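Local coordinates for maternal effect protein oskar (Drosophila melanogaster, PDB 5A4A), which induces germ plasm formation in the fly and, through this SGNH-hydrolase-like OSK domain, probably binds RNA, at residues F25-D30 against Q80-I85; G29-L34 against C57-T62. All coordinates share one frame; numbering follows the deposited sequence.

In the fold
Residues 25-34 supply one side of both contacts, as strand 25-29 and the turn into helix 31-40; the two share Gly29 and Asp30, and their centres lie about 9 Å apart, close to the middle of the OSK domain. Contact 1 pairs strand 25-29 with strand 80-84, and contact 2 joins its C-terminal end to strand 56-58, which precedes 80-84, so 25-29 lies between two parallel neighbours in one sheet. Packing ties them together: Leu27 CD2 meets Met33 CE at 3.6 Å, and Ile85 CD1 lies 3.4 Å from Leu61 O. They build the core of the sheet and the C-terminal ends of its parallel strands, the side where SGNH hydrolases hold their active site.

Contact 1 (F25-D30 against Q80-I85); sequences FPLMGD and QIIVNI
The ring of Phe25 has the carbonyl O of Gln80 at its edge, in the ring plane, 3.6 Å from CD1. Gln80 runs alongside the ring with its amide plane turned 82° to it, and its CB lies 3.7 Å from Phe25 CE1. This pair stands at the N-terminal end of two parallel strands, 25-29 and 80-84, in the central sheet of the SGNH-hydrolase fold. The short strand axes come within 4.7 Å of each other.

Three backbone hydrogen bonds join them: Ile82 N to Pro26 O, Met28 N to Ile82 O and Asn84 N to Met28 O. Ile82 thus both donates to and accepts from the neighbouring strand, and its partners lie either side of Leu27, as parallel pairing requires.

On the face with Leu27, Ile82 offers two surfaces. Its CG1, anti to the carbonyl carbon (chi1 -62°), carries CD1 to within 3.7 Å of Phe25 CB, while CB meets Leu27 CD2 at 3.8 Å. Leu22 of strand 21-22 touches both Leu27 and Ile82. Met28 occupies the other face, where its CB packs on Ile81 CG2; the chain bends at chi3 (71°) and brings CE alongside Val83 CG2. Helix 63-71 covers Met28 through Ala66 and Leu70.

At the C-terminal end the pairing gives way to water. Asp30 OD1 accepts from Phe32 N, committing the carboxylate to the helix start. Asn84 is held from strand 116-120 by Thr120 OG1 at its ND2, whereas its OD1 accepts from a water, 3.0 Å away, that also donates to Asp30 OD2 at 2.7 Å.

Contact 2 (G29-L34 against C57-T62); sequences GDDFML and CVSGLT
Asp31 OD2 is gripped by two donors: Ser59 OG at 2.6 Å, arriving on the syn side and 19° out of the carboxylate plane, and a water. That water accepts from Asp31 N and from Gly60 N, the latter at 2.9 Å, and thereby bridges the first turn of helix 31-40 to the type II turn from Val58 to Leu61. Ser59 OG, placed anti to its own backbone nitrogen (chi1 178°), also accepts from Gly182 N.

Before the helix begins, Gly29 O accepts from Val58 N at 2.9 Å and continues the parallel pairing of strands 25-29 and 56-58. Leu61 CD2 lies against the same carbonyl oxygen.

Cys57 packs against the first turn of the helix: SG approaches Met33 CB at 4.0 Å, and CB meets Leu34 CD1 at 3.9 Å.

Asp30 closes the helix end. With CG between the backbone N and the carbonyl carbon (chi1 53°), OD1 folds back to accept from Phe32 N at 3.1 Å, an N-cap, while OD2 reaches Leu61 O through another water. Gly29-Asp30-Asp31 follows strand 25-29 where SGNH hydrolases carry the Gly-Asp-Ser of their first conserved block, so Asp31 probably stands in the place of the nucleophilic serine of that fold.

Contact 1 (F25-D30 against Q80-I85)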
ATOM      1  N   PHE A  25       3.610  13.331   4.536  1.00 14.85           N
ATOM      2  CA  PHE A  25       4.205  11.994   4.534  1.00 12.10           C
ATOM      3  C   PHE A  25       4.132  11.379   3.137  1.00 11.39           C
ATOM      4  O   PHE A  25       3.050  11.291   2.564  1.00 13.44           O
ATOM      5  CB  PHE A  25       3.435  11.052   5.458  1.00 12.99           C
ATOM      6  CG  PHE A  25       3.482  11.427   6.920  1.00 16.44           C
ATOM      7  CD1 PHE A  25       4.533  11.019   7.729  1.00 15.48           C
ATOM      8  CD2 PHE A  25       2.449  12.147   7.490  1.00 18.10           C
ATOM      9  CE1 PHE A  25       4.559  11.349   9.076  1.00 16.04           C
ATOM     10  CE2 PHE A  25       2.472  12.480   8.836  1.00 17.98           C
ATOM     11  CZ  PHE A  25       3.526  12.079   9.624  1.00 21.03           C
ATOM     12  N   PRO A  26       5.269  10.910   2.594  1.00 11.36           N
ATOM     13  CA  PRO A  26       5.150  10.132   1.354  1.00 11.68           C
ATOM     14  C   PRO A  26       4.294   8.890   1.603  1.00 10.78           C
ATOM     15  O   PRO A  26       4.335   8.338   2.704  1.00 11.62           O
ATOM     16  CB  PRO A  26       6.597   9.709   1.063  1.00 15.05           C
ATOM     17  CG  PRO A  26       7.448  10.728   1.779  1.00 14.87           C
ATOM     18  CD  PRO A  26       6.668  11.046   3.038  1.00 13.98           C
ATOM     19  N   LEU A  27       3.512   8.494   0.607  1.00  9.70           N
ATOM     20  CA  LEU A  27       2.707   7.282   0.661  1.00  9.13           C
ATOM     21  C   LEU A  27       3.370   6.217  -0.173  1.00 11.76           C
ATOM     22  O   LEU A  27       3.733   6.467  -1.326  1.00 15.58           O
ATOM     23  CB  LEU A  27       1.323   7.537   0.076  1.00 10.73           C
ATOM     24  CG  LEU A  27       0.398   8.433   0.880  1.00 19.14           C
ATOM     25  CD1 LEU A  27      -0.826   8.757   0.048  1.00 18.22           C
ATOM     26  CD2 LEU A  27       0.000   7.718   2.163  1.00 25.43           C
ATOM     27  N   MET A  28       3.496   5.018   0.384  1.00 10.35           N
ATOM     28  CA  MET A  28       3.983   3.890  -0.409  1.00 10.42           C
ATOM     29  C   MET A  28       2.931   2.798  -0.439  1.00 13.66           C
ATOM     30  O   MET A  28       2.416   2.407   0.595  1.00 14.13           O
ATOM     31  CB  MET A  28       5.291   3.333   0.155  1.00 11.25           C
ATOM     32  CG  MET A  28       5.797   2.129  -0.642  1.00 13.33           C
ATOM     33  SD  MET A  28       7.539   1.760  -0.360  1.00 15.88           S
ATOM     34  CE  MET A  28       7.529   1.125   1.320  1.00 12.92           C
ATOM     35  N   GLY A  29       2.593   2.309  -1.620  1.00 10.90           N
ATOM     36  CA  GLY A  29       1.550   1.304  -1.696  1.00  8.83           C
ATOM     37  C   GLY A  29       1.271   0.901  -3.125  1.00 10.00           C
ATOM     38  O   GLY A  29       2.042   1.214  -4.009  1.00 10.86           O
ATOM     39  N   ASP A  30       0.155   0.209  -3.323  1.00  8.39           N
ATOM     40  CA  ASP A  30      -0.238  -0.300  -4.640  1.00  8.96           C
ATOM     41  C   ASP A  30      -1.433   0.487  -5.204  1.00  9.07           C
ATOM     42  O   ASP A  30      -1.617   1.649  -4.853  1.00 10.04           O
ATOM     43  CB  ASP A  30      -0.501  -1.813  -4.543  1.00 11.37           C
ATOM     44  CG  ASP A  30      -1.488  -2.169  -3.449  1.00  9.03           C
ATOM     45  OD1 ASP A  30      -2.522  -1.478  -3.328  1.00 11.43           O
ATOM     46  OD2 ASP A  30      -1.236  -3.144  -2.703  1.00 15.42           O
ATOM     47  N   GLN A  80       9.607   9.803   7.342  1.00 12.60           N
ATOM     48  CA  GLN A  80       8.541   8.873   7.697  1.00 10.49           C
ATOM     49  C   GLN A  80       7.648   8.628   6.496  1.00 14.60           C
ATOM     50  O   GLN A  80       7.194   9.578   5.845  1.00 14.30           O
ATOM     51  CB  GLN A  80       7.704   9.408   8.861  1.00 11.22           C
ATOM     52  CG  GLN A  80       8.480   9.570  10.166  1.00 12.91           C
ATOM     53  CD  GLN A  80       7.706  10.364  11.196  1.00 19.91           C
ATOM     54  OE1 GLN A  80       6.943   9.804  11.987  1.00 24.51           O
ATOM     55  NE2 GLN A  80       7.901  11.677  11.197  1.00 21.17           N
ATOM     56  N   ILE A  81       7.414   7.350   6.199  1.00  9.75           N
ATOM     57  CA  ILE A  81       6.632   6.961   5.028  1.00  7.59           C
ATOM     58  C   ILE A  81       5.411   6.157   5.462  1.00  8.10           C
ATOM     59  O   ILE A  81       5.546   5.190   6.205  1.00 11.54           O
ATOM     60  CB  ILE A  81       7.489   6.089   4.070  1.00 11.57           C
ATOM     61  CG1 ILE A  81       8.753   6.846   3.629  1.00 16.17           C
ATOM     62  CG2 ILE A  81       6.660   5.602   2.859  1.00 10.44           C
ATOM     63  CD1 ILE A  81       9.715   6.008   2.777  1.00 11.77           C
ATOM     64  N   ILE A  82       4.223   6.549   5.005  1.00 10.56           N
ATOM     65  CA  ILE A  82       3.026   5.766   5.308  1.00  8.65           C
ATOM     66  C   ILE A  82       2.910   4.620   4.300  1.00  9.68           C
ATOM     67  O   ILE A  82       2.856   4.843   3.091  1.00 11.81           O
ATOM     68  CB  ILE A  82       1.747   6.639   5.314  1.00  8.99           C
ATOM     69  CG1 ILE A  82       1.853   7.723   6.403  1.00 11.52           C
ATOM     70  CG2 ILE A  82       0.508   5.777   5.542  1.00 10.76           C
ATOM     71  CD1 ILE A  82       0.695   8.736   6.416  1.00 11.60           C
ATOM     72  N   VAL A  83       2.855   3.395   4.816  1.00 12.95           N
ATOM     73  CA  VAL A  83       2.937   2.192   3.987  1.00 11.78           C
ATOM     74  C   VAL A  83       1.661   1.360   4.007  1.00 10.06           C
ATOM     75  O   VAL A  83       1.126   1.051   5.073  1.00  9.99           O
ATOM     76  CB  VAL A  83       4.090   1.295   4.469  1.00 14.00           C
ATOM     77  CG1 VAL A  83       4.175   0.019   3.626  1.00 13.94           C
ATOM     78  CG2 VAL A  83       5.411   2.067   4.433  1.00 12.56           C
ATOM     79  N   ASN A  84       1.165   1.013   2.821  1.00 10.14           N
ATOM     80  CA  ASN A  84       0.102   0.017   2.700  1.00 12.85           C
ATOM     81  C   ASN A  84       0.529  -0.981   1.637  1.00 10.21           C
ATOM     82  O   ASN A  84       0.437  -0.705   0.440  1.00 11.05           O
ATOM     83  CB  ASN A  84      -1.231   0.673   2.305  1.00 10.52           C
ATOM     84  CG  ASN A  84      -2.383  -0.322   2.271  1.00  9.10           C
ATOM     85  OD1 ASN A  84      -2.833  -0.738   1.196  1.00 12.14           O
ATOM     86  ND2 ASN A  84      -2.867  -0.713   3.449  1.00 10.42           N
ATOM     87  N   ILE A  85       1.013  -2.137   2.068  1.00 13.94           N
ATOM     88  CA  ILE A  85       1.664  -3.054   1.147  1.00 10.57           C
ATOM     89  C   ILE A  85       1.331  -4.505   1.510  1.00  8.90           C
ATOM     90  O   ILE A  85       1.250  -4.867   2.692  1.00  9.97           O
ATOM     91  CB  ILE A  85       3.205  -2.787   1.126  1.00  9.84           C
ATOM     92  CG1 ILE A  85       3.866  -3.316  -0.151  1.00  9.34           C
ATOM     93  CG2 ILE A  85       3.891  -3.326   2.389  1.00 13.05           C
ATOM     94  CD1 ILE A  85       3.485  -2.539  -1.407  1.00 11.26           C
TER
HETATM   95  O   HOH W   1      -2.238   0.303  -1.439  1.00  8.42           O
HETATM   96  O   HOH W   2      -1.934  -3.277  -0.120  1.00 10.68           O

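Contact 2 (G29-L34 against C57-T62)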
ATOM      1  N   GLY A  29       2.593   2.309  -1.620  1.00 10.90           N
ATOM      2  CA  GLY A  29       1.550   1.304  -1.696  1.00  8.83           C
ATOM      3  C   GLY A  29       1.271   0.901  -3.125  1.00 10.00           C
ATOM      4  O   GLY A  29       2.042   1.214  -4.009  1.00 10.86           O
ATOM      5  N   ASP A  30       0.155   0.209  -3.323  1.00  8.39           N
ATOM      6  CA  ASP A  30      -0.238  -0.300  -4.640  1.00  8.96           C
ATOM      7  C   ASP A  30      -1.433   0.487  -5.204  1.00  9.07           C
ATOM      8  O   ASP A  30      -1.617   1.649  -4.853  1.00 10.04           O
ATOM      9  CB  ASP A  30      -0.501  -1.813  -4.543  1.00 11.37           C
ATOM     10  CG  ASP A  30      -1.488  -2.169  -3.449  1.00  9.03           C
ATOM     11  OD1 ASP A  30      -2.522  -1.478  -3.328  1.00 11.43           O
ATOM     12  OD2 ASP A  30      -1.236  -3.144  -2.703  1.00 15.42           O
ATOM     13  N   ASP A  31      -2.244  -0.119  -6.078  1.00  9.59           N
ATOM     14  CA  ASP A  31      -3.385   0.604  -6.651  1.00 11.97           C
ATOM     15  C   ASP A  31      -4.354   1.183  -5.641  1.00 11.85           C
ATOM     16  O   ASP A  31      -4.976   2.200  -5.925  1.00 10.51           O
ATOM     17  CB  ASP A  31      -4.195  -0.260  -7.615  1.00 10.24           C
ATOM     18  CG  ASP A  31      -3.580  -0.331  -8.993  1.00 13.04           C
ATOM     19  OD1 ASP A  31      -3.677   0.674  -9.746  1.00 12.39           O
ATOM     20  OD2 ASP A  31      -3.019  -1.398  -9.322  1.00 10.73           O
ATOM     21  N   PHE A  32      -4.511   0.543  -4.480  1.00 12.68           N
ATOM     22  CA  PHE A  32      -5.490   1.050  -3.511  1.00  9.10           C
ATOM     23  C   PHE A  32      -5.121   2.427  -2.970  1.00  9.49           C
ATOM     24  O   PHE A  32      -5.934   3.346  -2.996  1.00 11.18           O
ATOM     25  CB  PHE A  32      -5.746   0.058  -2.374  1.00  9.53           C
ATOM     26  CG  PHE A  32      -6.415  -1.204  -2.827  1.00 10.26           C
ATOM     27  CD1 PHE A  32      -7.742  -1.191  -3.246  1.00 12.31           C
ATOM     28  CD2 PHE A  32      -5.721  -2.398  -2.847  1.00 14.27           C
ATOM     29  CE1 PHE A  32      -8.359  -2.350  -3.672  1.00 12.62           C
ATOM     30  CE2 PHE A  32      -6.337  -3.564  -3.273  1.00 15.53           C
ATOM     31  CZ  PHE A  32      -7.656  -3.534  -3.697  1.00 10.84           C
ATOM     32  N   MET A  33      -3.896   2.575  -2.486  1.00 12.08           N
ATOM     33  CA  MET A  33      -3.443   3.884  -2.047  1.00 12.24           C
ATOM     34  C   MET A  33      -3.212   4.842  -3.220  1.00 10.49           C
ATOM     35  O   MET A  33      -3.446   6.037  -3.085  1.00 10.14           O
ATOM     36  CB  MET A  33      -2.205   3.771  -1.154  1.00 14.25           C
ATOM     37  CG  MET A  33      -2.507   3.214   0.236  1.00 18.65           C
ATOM     38  SD  MET A  33      -3.659   4.273   1.118  1.00 24.74           S
ATOM     39  CE  MET A  33      -2.805   5.821   0.927  1.00 19.17           C
ATOM     40  N   LEU A  34      -2.784   4.320  -4.372  1.00 10.11           N
ATOM     41  CA  LEU A  34      -2.660   5.144  -5.575  1.00  9.20           C
ATOM     42  C   LEU A  34      -3.998   5.818  -5.891  1.00 12.71           C
ATOM     43  O   LEU A  34      -4.059   7.025  -6.130  1.00 11.33           O
ATOM     44  CB  LEU A  34      -2.186   4.309  -6.764  1.00  8.01           C
ATOM     45  CG  LEU A  34      -1.960   5.059  -8.089  1.00 11.55           C
ATOM     46  CD1 LEU A  34      -1.001   6.217  -7.879  1.00 12.20           C
ATOM     47  CD2 LEU A  34      -1.416   4.128  -9.163  1.00 12.48           C
ATOM     48  N   CYS A  57       3.663   5.077  -4.709  1.00 11.61           N
ATOM     49  CA  CYS A  57       2.455   4.302  -4.989  1.00  7.89           C
ATOM     50  C   CYS A  57       2.483   3.801  -6.422  1.00  9.48           C
ATOM     51  O   CYS A  57       2.414   4.596  -7.349  1.00 13.11           O
ATOM     52  CB  CYS A  57       1.192   5.150  -4.776  1.00  7.87           C
ATOM     53  SG  CYS A  57       0.871   5.481  -3.016  1.00 11.96           S
ATOM     54  N   VAL A  58       2.580   2.485  -6.595  1.00  8.96           N
ATOM     55  CA  VAL A  58       2.752   1.879  -7.916  1.00 12.62           C
ATOM     56  C   VAL A  58       1.758   0.734  -8.116  1.00 13.02           C
ATOM     57  O   VAL A  58       1.646  -0.145  -7.260  1.00  9.30           O
ATOM     58  CB  VAL A  58       4.187   1.295  -8.058  1.00 10.65           C
ATOM     59  CG1 VAL A  58       4.411   0.715  -9.466  1.00 12.32           C
ATOM     60  CG2 VAL A  58       5.260   2.356  -7.715  1.00  9.98           C
ATOM     61  N   SER A  59       1.048   0.729  -9.245  1.00 10.04           N
ATOM     62  CA  SER A  59       0.183  -0.398  -9.568  1.00  7.74           C
ATOM     63  C   SER A  59       0.985  -1.702  -9.592  1.00 11.06           C
ATOM     64  O   SER A  59       2.038  -1.779 -10.226  1.00 12.67           O
ATOM     65  CB  SER A  59      -0.493  -0.197 -10.931  1.00  7.94           C
ATOM     66  OG  SER A  59      -1.303  -1.323 -11.242  1.00 11.20           O
ATOM     67  N   GLY A  60       0.491  -2.717  -8.889  1.00 11.77           N
ATOM     68  CA  GLY A  60       1.160  -4.007  -8.858  1.00 11.43           C
ATOM     69  C   GLY A  60       2.362  -4.098  -7.931  1.00 11.15           C
ATOM     70  O   GLY A  60       3.121  -5.072  -8.004  1.00 14.00           O
ATOM     71  N   LEU A  61       2.547  -3.108  -7.058  1.00  9.44           N
ATOM     72  CA  LEU A  61       3.692  -3.119  -6.142  1.00 10.35           C
ATOM     73  C   LEU A  61       3.532  -4.193  -5.064  1.00 11.61           C
ATOM     74  O   LEU A  61       2.629  -4.127  -4.234  1.00 13.25           O
ATOM     75  CB  LEU A  61       3.886  -1.750  -5.473  1.00 11.57           C
ATOM     76  CG  LEU A  61       5.258  -1.489  -4.833  1.00 16.00           C
ATOM     77  CD1 LEU A  61       6.347  -1.313  -5.909  1.00 15.57           C
ATOM     78  CD2 LEU A  61       5.212  -0.288  -3.899  1.00 15.17           C
ATOM     79  N   THR A  62       4.414  -5.183  -5.082  1.00 10.25           N
ATOM     80  CA  THR A  62       4.429  -6.183  -4.030  1.00  9.53           C
ATOM     81  C   THR A  62       5.368  -5.713  -2.922  1.00 11.31           C
ATOM     82  O   THR A  62       6.023  -4.669  -3.041  1.00 13.67           O
ATOM     83  CB  THR A  62       4.956  -7.522  -4.551  1.00 12.19           C
ATOM     84  OG1 THR A  62       6.269  -7.314  -5.079  1.00 11.91           O
ATOM     85  CG2 THR A  62       4.041  -8.078  -5.665  1.00 14.17           C
TER
HETATM   86  O   HOH W   3       0.845  -4.822  -2.275  1.00 10.47           O
HETATM   87  O   HOH W   4      -1.929  -2.760  -7.377  1.00  9.09           O